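Local coordinates for protein type I modular polyketide synthase (Streptomyces albus subsp. albus, PDB 6IYR) that probably loads the extender unit, a malonyl-type acyl group taken from coenzyme A, onto the acyl carrier protein of module 8 in salinomycin synthesis, at residues A[216-220]-A[377-383]; A[275-279]-A[297-302]. All coordinates share one frame; numbering follows the deposited sequence.

How the interactions relate
Both contacts belong to the acyltransferase domain, with interaction 2 falling between the two segments of interaction 1 in sequence. Their centres lie 24 Å apart and their nearest atoms about 12 Å, without touching. Interaction 1 is buried and sits at the probable active site: it includes S220, whose side chain is about 3 Å from a phosphate ion, probably from the crystallisation liquor. Interaction 2 is partly buried; its centre lies about 30 Å from the centre of the chain, where a loop meets helix 296-308 of the ferredoxin-like small subdomain. The mixed sheet connects them, since strand 279-286 starts within interaction 2 and runs beside strand 377-378 of interaction 1.

Interaction 1. Residues A[216-220]-A[377-383]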
# COMPACT_ATOMS: atom_id res chain seq x y z
N VAL A 216 -2.62 -9.60 -5.91
CA VAL A 216 -1.95 -8.31 -5.93
C VAL A 216 -2.47 -7.40 -7.06
O VAL A 216 -2.90 -7.83 -8.15
CB VAL A 216 -0.42 -8.41 -6.01
CG1 VAL A 216 0.14 -9.28 -4.87
CG2 VAL A 216 0.01 -8.97 -7.36
N ILE A 217 -2.50 -6.13 -6.75
CA ILE A 217 -2.84 -5.11 -7.72
C ILE A 217 -1.86 -3.97 -7.55
O ILE A 217 -1.45 -3.63 -6.46
CB ILE A 217 -4.30 -4.63 -7.68
CG1 ILE A 217 -4.68 -4.09 -6.32
CG2 ILE A 217 -5.24 -5.73 -8.13
CD1 ILE A 217 -6.06 -3.51 -6.33
N GLY A 218 -1.48 -3.41 -8.68
CA GLY A 218 -0.50 -2.33 -8.70
C GLY A 218 -1.03 -1.16 -9.50
O GLY A 218 -1.96 -1.30 -10.33
N HIS A 219 -0.53 0.02 -9.15
CA HIS A 219 -0.96 1.25 -9.76
C HIS A 219 0.28 1.89 -10.41
O HIS A 219 1.24 2.22 -9.76
CB HIS A 219 -1.61 2.17 -8.72
CG HIS A 219 -2.33 3.34 -9.31
ND1 HIS A 219 -1.67 4.32 -10.02
CD2 HIS A 219 -3.61 3.76 -9.19
CE1 HIS A 219 -2.54 5.23 -10.40
NE2 HIS A 219 -3.72 4.92 -9.90
N SER A 220 0.28 1.95 -11.73
CA SER A 220 1.47 2.37 -12.46
C SER A 220 2.72 1.61 -12.01
O SER A 220 2.79 0.38 -12.16
CB SER A 220 1.67 3.90 -12.33
OG SER A 220 2.56 4.37 -13.34
N VAL A 377 -4.36 3.80 -16.08
CA VAL A 377 -4.32 2.85 -15.00
C VAL A 377 -5.77 2.60 -14.63
O VAL A 377 -6.44 3.47 -14.11
CB VAL A 377 -3.59 3.43 -13.79
CG1 VAL A 377 -3.67 2.49 -12.61
CG2 VAL A 377 -2.16 3.77 -14.13
N ARG A 378 -6.26 1.41 -14.93
CA ARG A 378 -7.64 1.07 -14.62
C ARG A 378 -7.79 0.47 -13.22
O ARG A 378 -8.14 -0.68 -13.06
CB ARG A 378 -8.18 0.13 -15.68
CG ARG A 378 -7.78 0.53 -17.08
CD ARG A 378 -8.63 -0.10 -18.15
NE ARG A 378 -8.14 0.28 -19.47
CZ ARG A 378 -8.56 1.32 -20.17
NH1 ARG A 378 -8.04 1.58 -21.36
NH2 ARG A 378 -9.52 2.10 -19.69
N PHE A 379 -7.50 1.28 -12.22
CA PHE A 379 -7.55 0.85 -10.84
C PHE A 379 -8.93 0.50 -10.33
O PHE A 379 -9.13 -0.56 -9.77
CB PHE A 379 -6.87 1.87 -9.95
CG PHE A 379 -6.69 1.42 -8.55
CD1 PHE A 379 -5.73 0.50 -8.22
CD2 PHE A 379 -7.48 1.93 -7.55
CE1 PHE A 379 -5.56 0.09 -6.93
CE2 PHE A 379 -7.32 1.52 -6.25
CZ PHE A 379 -6.35 0.60 -5.95
N GLU A 380 -9.92 1.34 -10.63
CA GLU A 380 -11.28 1.11 -10.17
C GLU A 380 -11.83 -0.19 -10.73
O GLU A 380 -12.48 -0.93 -10.03
CB GLU A 380 -12.21 2.25 -10.56
CG GLU A 380 -13.67 1.97 -10.27
CD GLU A 380 -14.64 2.91 -10.96
OE1 GLU A 380 -14.22 3.78 -11.73
OE2 GLU A 380 -15.84 2.77 -10.73
N ASP A 381 -11.53 -0.46 -11.98
CA ASP A 381 -11.97 -1.65 -12.65
C ASP A 381 -11.45 -2.89 -11.97
O ASP A 381 -12.18 -3.83 -11.77
CB ASP A 381 -11.37 -1.61 -14.03
CG ASP A 381 -12.37 -1.82 -15.08
OD1 ASP A 381 -12.63 -0.86 -15.82
OD2 ASP A 381 -12.90 -2.95 -15.16
N ALA A 382 -10.19 -2.87 -11.60
CA ALA A 382 -9.59 -3.99 -10.93
C ALA A 382 -10.25 -4.21 -9.58
O ALA A 382 -10.56 -5.32 -9.22
CB ALA A 382 -8.12 -3.75 -10.75
N VAL A 383 -10.49 -3.14 -8.85
CA VAL A 383 -11.11 -3.25 -7.55
C VAL A 383 -12.51 -3.85 -7.67
O VAL A 383 -12.88 -4.71 -6.90
CB VAL A 383 -11.15 -1.91 -6.80
CG1 VAL A 383 -11.98 -2.04 -5.55
CG2 VAL A 383 -9.75 -1.45 -6.47
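V377 sets a methyl group squarely on the imidazole of H219. Its CG1 lies 3.5 Å from the centroid of the H219 ring and only 3° off the ring normal, a CH-pi contact in which all five ring atoms are almost equally distant. With CG1 anti to the backbone N of V377, the other branch, CG2, reaches across to the backbone N of S220, 3.9 Å away. H219 NE2 is hydrogen-bonded to N285 OD1, so a bond at one ring nitrogen and a methyl over one face hold the ring.

R378, at the N-cap, turns the chain from a short edge strand into helix 379-388. This helix packs nearly antiparallel to strand 216-218, with 168° between the short segments. The strand leads into the GxSxG pattern of a nucleophile elbow, consistent with S220 being the acyl-accepting serine, as in other acyltransferases of this family; S220 OG is hydrogen-bonded to H323 NE2.

F379 comes next, wedged between H219 and I217. Its CB is 3.8 Å from H219 CD2, and the two rings meet obliquely, centroids 5.6 Å apart and planes at 50°. At the far rim of the phenyl, F379 CE1 touches I217 CD1 at 3.7 Å. I217 and F379 cross at about a right angle; the I217 chain is extended, with CD1 anti to CA, which carries that methyl out to the ring.

One turn on, A382 offers its CB to I217 CG2 at 4.4 Å. V383 then lays CG2 over one face of the F379 ring, toward its rim, and also meets I217 CD1 at 4.2 Å.

Interaction 2. Residues A[275-279]-A[297-302]; sequences WGERL and GALDEL
E301 OE1 takes two donors from the loop 275-279, W275 NE1 and R278 NH2. The indole bond is the shorter, W275 NE1 to E301 OE1 at 2.9 Å; the oxygen lies nearly in the ring plane and accepts through its anti lone pair. R278 NH2 reaches the same oxygen at 3.1 Å from the syn side, 32° out of the carboxylate plane, forming a salt bridge. Guanidinium and carboxylate are almost perpendicular, with 83° between their planes, so the arginine makes a single-oxygen contact instead of a paired, side-on one. Two donors on one oxygen would probably stabilise the charged form of E301.

This contact joins the turn leading into strand 279-286 to helix 296-308, which follows the hairpin partner strand 289-294. Such helices packed on an antiparallel sheet make up the ferredoxin-like small subdomain of these acyltransferases.

Beneath the polar bridge, A298 is the shared floor. Its CB sits 3.7 Å from R278 CZ, over the centre of one guanidinium face. The bend at chi3 (67°) folds the R278 chain back across this methyl and brings its end to E301. The same CB touches W275 CD1 at 3.8 Å.

Deeper in, L279, the first residue of strand 279-286, turns its branches to the helix, and V292 of the neighbouring strand also touches it. Its CD1 lies over one face of the W275 indole, toward the rim, and approaches L302 CB at 4.2 Å. The other branch, L279 CD2, packs on A298 CB and presses tightly against L299 CD1 at 3.4 Å.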
# COMPACT_ATOMS: atom_id res chain seq x y z
N TRP A 275 -8.95 18.92 -25.65
CA TRP A 275 -7.54 19.25 -25.67
C TRP A 275 -6.73 18.30 -26.50
O TRP A 275 -5.53 18.50 -26.67
CB TRP A 275 -6.99 19.25 -24.22
CG TRP A 275 -7.32 20.50 -23.45
CD1 TRP A 275 -6.54 21.60 -23.36
CD2 TRP A 275 -8.51 20.78 -22.69
NE1 TRP A 275 -7.15 22.55 -22.60
CE2 TRP A 275 -8.33 22.06 -22.13
CE3 TRP A 275 -9.64 20.05 -22.35
CZ2 TRP A 275 -9.25 22.62 -21.26
CZ3 TRP A 275 -10.54 20.60 -21.47
CH2 TRP A 275 -10.35 21.87 -20.94
N GLY A 276 -7.28 17.13 -26.81
CA GLY A 276 -6.54 16.20 -27.67
C GLY A 276 -5.33 15.63 -26.98
O GLY A 276 -5.31 15.46 -25.75
N GLU A 277 -4.24 15.49 -27.73
CA GLU A 277 -2.99 14.96 -27.16
C GLU A 277 -2.31 15.81 -26.08
O GLU A 277 -1.26 15.43 -25.57
CB GLU A 277 -1.95 14.67 -28.23
CG GLU A 277 -2.41 14.77 -29.65
CD GLU A 277 -3.25 13.60 -30.03
OE1 GLU A 277 -3.67 13.54 -31.20
OE2 GLU A 277 -3.52 12.77 -29.13
N ARG A 278 -2.86 16.97 -25.78
CA ARG A 278 -2.30 17.80 -24.73
C ARG A 278 -2.68 17.31 -23.33
O ARG A 278 -2.11 17.76 -22.36
CB ARG A 278 -2.72 19.26 -24.92
CG ARG A 278 -2.33 19.88 -26.24
CD ARG A 278 -2.73 21.34 -26.29
NE ARG A 278 -1.96 22.11 -25.35
CZ ARG A 278 -2.44 23.08 -24.60
NH1 ARG A 278 -1.64 23.71 -23.77
NH2 ARG A 278 -3.71 23.43 -24.69
N LEU A 279 -3.65 16.41 -23.25
CA LEU A 279 -4.16 15.83 -22.01
C LEU A 279 -4.41 14.34 -22.24
O LEU A 279 -4.49 13.91 -23.38
CB LEU A 279 -5.48 16.45 -21.57
CG LEU A 279 -5.44 17.91 -21.12
CD1 LEU A 279 -6.83 18.36 -20.72
CD2 LEU A 279 -4.44 18.14 -19.99
N GLY A 297 0.23 23.86 -19.35
CA GLY A 297 -0.77 24.92 -19.69
C GLY A 297 -2.15 24.31 -19.86
O GLY A 297 -3.19 24.86 -19.39
N ALA A 298 -2.17 23.11 -20.41
CA ALA A 298 -3.46 22.41 -20.59
C ALA A 298 -4.06 22.02 -19.27
O ALA A 298 -5.28 22.09 -19.06
CB ALA A 298 -3.27 21.19 -21.48
N LEU A 299 -3.21 21.66 -18.32
CA LEU A 299 -3.67 21.29 -17.01
C LEU A 299 -4.26 22.51 -16.29
O LEU A 299 -5.21 22.37 -15.52
CB LEU A 299 -2.51 20.76 -16.18
CG LEU A 299 -2.19 19.28 -16.01
CD1 LEU A 299 -2.96 18.34 -16.89
CD2 LEU A 299 -0.70 19.01 -16.09
N ASP A 300 -3.61 23.66 -16.40
CA ASP A 300 -4.20 24.88 -15.80
C ASP A 300 -5.62 25.14 -16.34
O ASP A 300 -6.50 25.58 -15.61
CB ASP A 300 -3.32 26.12 -16.10
CG ASP A 300 -1.99 26.13 -15.33
OD1 ASP A 300 -1.93 25.50 -14.26
OD2 ASP A 300 -1.01 26.67 -15.83
N GLU A 301 -5.80 25.04 -17.65
CA GLU A 301 -7.11 25.34 -18.22
C GLU A 301 -8.13 24.25 -17.96
O GLU A 301 -9.29 24.54 -17.69
CB GLU A 301 -7.04 25.67 -19.71
CG GLU A 301 -5.86 25.06 -20.39
CD GLU A 301 -5.48 25.71 -21.70
OE1 GLU A 301 -5.50 24.97 -22.69
OE2 GLU A 301 -4.99 26.87 -21.71
N LEU A 302 -7.65 23.02 -17.77
CA LEU A 302 -8.55 21.95 -17.28
C LEU A 302 -9.10 22.24 -15.89
O LEU A 302 -10.32 22.16 -15.64
CB LEU A 302 -7.81 20.59 -17.27
CG LEU A 302 -8.65 19.47 -16.62
CD1 LEU A 302 -9.85 19.21 -17.50
CD2 LEU A 302 -7.81 18.22 -16.47